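Inactive glucansucrase (PDB 5JBD) is an inactive glucansucrase, a family 70 glycoside hydrolase relative built round a TIM-type (beta/alpha)8 barrel and carrying a calcium ion. Local coordinates at residues A[276-281]-A[736-741]; A[582-587]-A[602-607]. All coordinates share one frame; numbering follows the deposited sequence.

How the interactions relate
Followed from the N terminus, the chain first reaches 276-281, at the start of barrel strand 279-282, then 582-587 and 602-607, and only later 736-741, at the end of helix 727-739. Interaction 1 therefore closes a loop of 454 residues, and interaction 2, which closes one of 14, is nested inside it without crossing. Interaction 1 ties the start of the first barrel strand in chain order, 279-282, to the helix that leads into the last, 743-748. Interaction 2 ties a loop and a strand end within the antiparallel beta region inserted between barrel strands. The two contacts lie about 40 Å apart between centres and about 26 Å between nearest atoms.

Interaction 1: residues A[276-281]-A[736-741]; sequences NFDGFR and ALHKAG
The imidazole of His738 is met at its edge by two oxygens of 276-281, the carboxylate oxygen OD2 of Asp278 and the backbone oxygen of Asn276. CG of His738 stands anti to the carbonyl carbon (chi1 -78°), turning the ring toward Asp278. OD2 lies in the ring plane, and NE2 of His738 donates to OD2 of Asp278 over 2.7 Å in a nearly straight bond (165° at the hydrogen). The syn lone pair of OD2 takes this bond, with carboxylate and ring planes 63° apart. Next to it, CE1 of His738 is 3.2 Å from O of Asn276, a C-H...O approach to a carbonyl oxygen that is buried here and has no hydrogen-bond partner. The ring's rotation is fixed from its other nitrogen too, ND1 being bonded to O of Asp274. With acceptors at both nitrogens the ring is probably doubly protonated, which would strengthen its pairing with Asp278.

OD2 of Asp278 also accepts the backbone N-H of Val744, so one oxygen grips both the helix end and the strand that follows it. The turn between them is a Schellman motif, with Gly741 N bonded to His738 O at 2.9 Å. A histidine-carboxylate hydrogen bond thus joins helix 727-739 to the N-terminal ends of the neighbouring parallel strands 279-282 and 743-748, at the end of the TIM barrel opposite that where such barrels place their active sites.

Interaction 2: residues A[582-587]-A[602-607]; sequences NSENPA and KGYSNP
The carboxylate of Glu584 lies against Lys602 and Tyr604 together, joining the loop before strand 588-590 to the end of strand 596-605 in the antiparallel beta region, probably the domain C of family 70 enzymes. The two oxygens have different main neighbours. OE2 of Glu584 rests on the aliphatic part of the lysine, 3.2 Å from CG of Lys602, with CB and CD only slightly farther; the same OE2 of Glu584 is 3.3 Å from N of Lys602, at an angle too poor for a hydrogen bond. OE1 of Glu584 comes to the edge of the phenol, in the ring plane, and lies 3.1 Å from OH of Tyr604. Carboxylate and ring planes stand 81° apart, and the two side chains arrive from opposite directions. The chain of Glu584 is extended beyond CG (chi2 164°), which carries the acid across to Lys602.

Proximity does not make a salt bridge here: OE2 of Glu584 and NZ of Lys602 are 5.7 Å apart. The ammonium has turned away through bends at chi3 and chi4 and pairs with Glu573, while OE2 of Glu584 accepts a hydrogen bond from the side-chain amide of Gln549.

Farther out, Asn585 holds the loop in place, its ND2 bonded to both Thr600 O and Asp570 OD2; Ser583 OG reaches the same Asp570 oxygen. Tyr612 of strand 612-618 packs against both Glu584 and Tyr604. The folded lysine also places NZ of Lys602 3.6 Å above the plane of the Tyr604 ring, displaced toward its rim, where NZ of Lys602 donates to O of Gly603 at 3.2 Å from 28° outside the carbonyl plane.

Interaction 1: residues A[276-281]-A[736-741]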
loop_
_atom_site.group_PDB
_atom_site.type_symbol
_atom_site.label_atom_id
_atom_site.label_comp_id
_atom_site.label_asym_id
_atom_site.label_seq_id
_atom_site.Cartn_x
_atom_site.Cartn_y
_atom_site.Cartn_z
ATOM N N ASN A 276 -0.538 17.912 -14.819
ATOM C CA ASN A 276 -1.316 16.728 -15.119
ATOM C C ASN A 276 -0.398 15.505 -15.131
ATOM O O ASN A 276 0.690 15.564 -15.708
ATOM C CB ASN A 276 -1.948 16.920 -16.513
ATOM C CG ASN A 276 -2.647 18.288 -16.681
ATOM O OD1 ASN A 276 -3.612 18.612 -15.991
ATOM N ND2 ASN A 276 -2.152 19.091 -17.618
ATOM N N PHE A 277 -0.818 14.408 -14.497
ATOM C CA PHE A 277 -0.050 13.175 -14.539
ATOM C C PHE A 277 -0.052 12.592 -15.972
ATOM O O PHE A 277 -1.028 12.761 -16.718
ATOM C CB PHE A 277 -0.581 12.162 -13.525
ATOM C CG PHE A 277 -0.315 12.544 -12.092
ATOM C CD1 PHE A 277 0.975 12.479 -11.569
ATOM C CD2 PHE A 277 -1.342 12.962 -11.258
ATOM C CE1 PHE A 277 1.227 12.835 -10.243
ATOM C CE2 PHE A 277 -1.097 13.316 -9.936
ATOM C CZ PHE A 277 0.189 13.251 -9.425
ATOM N N ASP A 278 1.054 11.938 -16.330
ATOM C CA ASP A 278 1.285 11.347 -17.644
ATOM C C ASP A 278 0.964 9.855 -17.691
ATOM O O ASP A 278 0.713 9.299 -18.770
ATOM C CB ASP A 278 2.741 11.550 -18.042
ATOM C CG ASP A 278 3.114 13.014 -18.110
ATOM O OD1 ASP A 278 2.631 13.707 -19.037
ATOM O OD2 ASP A 278 3.853 13.485 -17.207
ATOM N N GLY A 279 0.993 9.205 -16.537
ATOM C CA GLY A 279 0.739 7.780 -16.454
ATOM C C GLY A 279 0.647 7.329 -15.019
ATOM O O GLY A 279 0.591 8.172 -14.113
ATOM N N PHE A 280 0.626 6.012 -14.813
ATOM C CA PHE A 280 0.401 5.439 -13.485
ATOM C C PHE A 280 1.404 4.392 -13.039
ATOM O O PHE A 280 1.909 3.590 -13.841
ATOM C CB PHE A 280 -0.987 4.811 -13.426
ATOM C CG PHE A 280 -2.087 5.776 -13.730
ATOM C CD1 PHE A 280 -2.385 6.804 -12.833
ATOM C CD2 PHE A 280 -2.821 5.680 -14.907
ATOM C CE1 PHE A 280 -3.398 7.708 -13.103
ATOM C CE2 PHE A 280 -3.841 6.587 -15.176
ATOM C CZ PHE A 280 -4.131 7.598 -14.279
ATOM N N ARG A 281 1.685 4.413 -11.739
ATOM C CA ARG A 281 2.229 3.276 -11.031
ATOM C C ARG A 281 1.022 2.599 -10.397
ATOM O O ARG A 281 0.330 3.215 -9.590
ATOM C CB ARG A 281 3.265 3.737 -9.997
ATOM C CG ARG A 281 3.944 2.635 -9.208
ATOM C CD ARG A 281 3.128 2.196 -8.002
ATOM N NE ARG A 281 3.875 1.352 -7.065
ATOM C CZ ARG A 281 3.366 0.849 -5.936
ATOM N NH1 ARG A 281 2.108 1.094 -5.594
ATOM N NH2 ARG A 281 4.127 0.122 -5.131
ATOM N N ALA A 736 6.755 21.927 -13.029
ATOM C CA ALA A 736 8.205 22.115 -12.896
ATOM C C ALA A 736 8.995 20.899 -13.399
ATOM O O ALA A 736 9.990 21.057 -14.102
ATOM C CB ALA A 736 8.576 22.435 -11.451
ATOM N N LEU A 737 8.535 19.697 -13.071
ATOM C CA LEU A 737 9.164 18.477 -13.585
ATOM C C LEU A 737 9.013 18.380 -15.108
ATOM O O LEU A 737 9.961 18.028 -15.804
ATOM C CB LEU A 737 8.581 17.237 -12.905
ATOM C CG LEU A 737 8.894 17.133 -11.402
ATOM C CD1 LEU A 737 8.027 16.087 -10.739
ATOM C CD2 LEU A 737 10.369 16.825 -11.163
ATOM N N HIS A 738 7.819 18.707 -15.618
ATOM C CA HIS A 738 7.597 18.764 -17.062
ATOM C C HIS A 738 8.541 19.756 -17.738
ATOM O O HIS A 738 9.115 19.441 -18.772
ATOM C CB HIS A 738 6.150 19.154 -17.395
ATOM C CG HIS A 738 5.166 18.040 -17.237
ATOM N ND1 HIS A 738 3.820 18.273 -17.077
ATOM C CD2 HIS A 738 5.319 16.692 -17.242
ATOM C CE1 HIS A 738 3.188 17.122 -16.967
ATOM N NE2 HIS A 738 4.075 16.146 -17.054
ATOM N N LYS A 739 8.718 20.930 -17.130
ATOM C CA LYS A 739 9.632 21.966 -17.654
ATOM C C LYS A 739 11.085 21.441 -17.768
ATOM O O LYS A 739 11.799 21.713 -18.753
ATOM C CB LYS A 739 9.556 23.212 -16.753
ATOM C CG LYS A 739 10.126 24.509 -17.330
ATOM C CD LYS A 739 9.728 25.701 -16.445
ATOM C CE LYS A 739 9.890 27.070 -17.106
ATOM N NZ LYS A 739 11.042 27.154 -18.055
ATOM N N ALA A 740 11.489 20.637 -16.788
ATOM C CA ALA A 740 12.805 19.989 -16.789
ATOM C C ALA A 740 12.940 18.796 -17.753
ATOM O O ALA A 740 14.028 18.248 -17.893
ATOM C CB ALA A 740 13.152 19.561 -15.374
ATOM N N GLY A 741 11.837 18.378 -18.392
ATOM C CA GLY A 741 11.849 17.342 -19.427
ATOM C C GLY A 741 11.433 15.953 -18.954
ATOM O O GLY A 741 11.568 15.005 -19.701
#

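Interaction 2: residues A[582-587]-A[602-607]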
loop_
_atom_site.group_PDB
_atom_site.type_symbol
_atom_site.label_atom_id
_atom_site.label_comp_id
_atom_site.label_asym_id
_atom_site.label_seq_id
_atom_site.Cartn_x
_atom_site.Cartn_y
_atom_site.Cartn_z
ATOM N N ASN A 582 44.228 5.204 -4.451
ATOM C CA ASN A 582 44.502 4.079 -3.550
ATOM C C ASN A 582 43.711 2.800 -3.919
ATOM O O ASN A 582 43.331 2.026 -3.044
ATOM C CB ASN A 582 44.273 4.510 -2.082
ATOM C CG ASN A 582 45.174 3.772 -1.083
ATOM O OD1 ASN A 582 46.244 3.260 -1.429
ATOM N ND2 ASN A 582 44.735 3.726 0.176
ATOM N N SER A 583 43.483 2.592 -5.218
ATOM C CA SER A 583 42.870 1.369 -5.730
ATOM C C SER A 583 43.909 0.536 -6.496
ATOM O O SER A 583 45.045 0.973 -6.709
ATOM C CB SER A 583 41.678 1.706 -6.633
ATOM O OG SER A 583 42.111 2.395 -7.797
ATOM N N GLU A 584 43.508 -0.660 -6.910
ATOM C CA GLU A 584 44.407 -1.581 -7.624
ATOM C C GLU A 584 44.710 -1.152 -9.053
ATOM O O GLU A 584 45.690 -1.599 -9.624
ATOM C CB GLU A 584 43.823 -2.987 -7.650
ATOM C CG GLU A 584 43.653 -3.617 -6.278
ATOM C CD GLU A 584 42.732 -4.824 -6.321
ATOM O OE1 GLU A 584 41.491 -4.657 -6.429
ATOM O OE2 GLU A 584 43.258 -5.948 -6.250
ATOM N N ASN A 585 43.865 -0.302 -9.634
ATOM C CA ASN A 585 44.003 0.124 -11.031
ATOM C C ASN A 585 44.171 1.644 -11.123
ATOM O O ASN A 585 43.652 2.375 -10.277
ATOM C CB ASN A 585 42.765 -0.303 -11.817
ATOM C CG ASN A 585 42.487 -1.792 -11.689
ATOM O OD1 ASN A 585 43.103 -2.609 -12.376
ATOM N ND2 ASN A 585 41.556 -2.151 -10.807
ATOM N N PRO A 586 44.873 2.125 -12.167
ATOM C CA PRO A 586 45.070 3.567 -12.359
ATOM C C PRO A 586 43.835 4.248 -12.994
ATOM O O PRO A 586 42.818 3.581 -13.250
ATOM C CB PRO A 586 46.283 3.613 -13.293
ATOM C CG PRO A 586 46.087 2.411 -14.157
ATOM C CD PRO A 586 45.475 1.355 -13.272
ATOM N N ALA A 587 43.933 5.557 -13.245
ATOM C CA ALA A 587 42.796 6.359 -13.732
ATOM C C ALA A 587 42.315 5.965 -15.132
ATOM O O ALA A 587 41.128 6.101 -15.447
ATOM C CB ALA A 587 43.156 7.841 -13.712
ATOM N N LYS A 602 40.531 -7.793 -6.282
ATOM C CA LYS A 602 40.623 -8.620 -5.071
ATOM C C LYS A 602 39.408 -8.405 -4.184
ATOM O O LYS A 602 38.626 -7.479 -4.411
ATOM C CB LYS A 602 41.886 -8.291 -4.283
ATOM C CG LYS A 602 41.859 -6.940 -3.579
ATOM C CD LYS A 602 43.217 -6.597 -2.967
ATOM C CE LYS A 602 43.299 -7.018 -1.511
ATOM N NZ LYS A 602 42.389 -6.227 -0.622
ATOM N N GLY A 603 39.252 -9.252 -3.172
ATOM C CA GLY A 603 38.194 -9.093 -2.183
ATOM C C GLY A 603 38.467 -7.962 -1.187
ATOM O O GLY A 603 39.605 -7.797 -0.726
ATOM N N TYR A 604 37.421 -7.198 -0.863
ATOM C CA TYR A 604 37.467 -6.149 0.155
ATOM C C TYR A 604 36.306 -6.300 1.116
ATOM O O TYR A 604 35.284 -6.937 0.812
ATOM C CB TYR A 604 37.358 -4.770 -0.481
ATOM C CG TYR A 604 38.527 -4.361 -1.322
ATOM C CD1 TYR A 604 38.577 -4.669 -2.673
ATOM C CD2 TYR A 604 39.571 -3.628 -0.780
ATOM C CE1 TYR A 604 39.639 -4.266 -3.466
ATOM C CE2 TYR A 604 40.647 -3.216 -1.564
ATOM C CZ TYR A 604 40.676 -3.541 -2.903
ATOM O OH TYR A 604 41.730 -3.148 -3.698
ATOM N N SER A 605 36.452 -5.675 2.275
ATOM C CA SER A 605 35.394 -5.646 3.268
ATOM C C SER A 605 35.370 -4.254 3.882
ATOM O O SER A 605 36.242 -3.900 4.682
ATOM C CB SER A 605 35.632 -6.714 4.333
ATOM O OG SER A 605 34.543 -6.769 5.231
ATOM N N ASN A 606 34.377 -3.456 3.479
ATOM C CA ASN A 606 34.186 -2.102 4.012
ATOM C C ASN A 606 32.683 -1.752 3.942
ATOM O O ASN A 606 31.898 -2.570 3.443
ATOM C CB ASN A 606 35.126 -1.127 3.282
ATOM C CG ASN A 606 34.769 -0.934 1.825
ATOM O OD1 ASN A 606 33.613 -0.660 1.484
ATOM N ND2 ASN A 606 35.770 -1.026 0.954
ATOM N N PRO A 607 32.268 -0.561 4.434
ATOM C CA PRO A 607 30.828 -0.298 4.452
ATOM C C PRO A 607 30.137 -0.290 3.075
ATOM O O PRO A 607 28.931 -0.552 3.007
ATOM C CB PRO A 607 30.734 1.093 5.119
ATOM C CG PRO A 607 31.985 1.208 5.930
ATOM C CD PRO A 607 33.020 0.533 5.078
#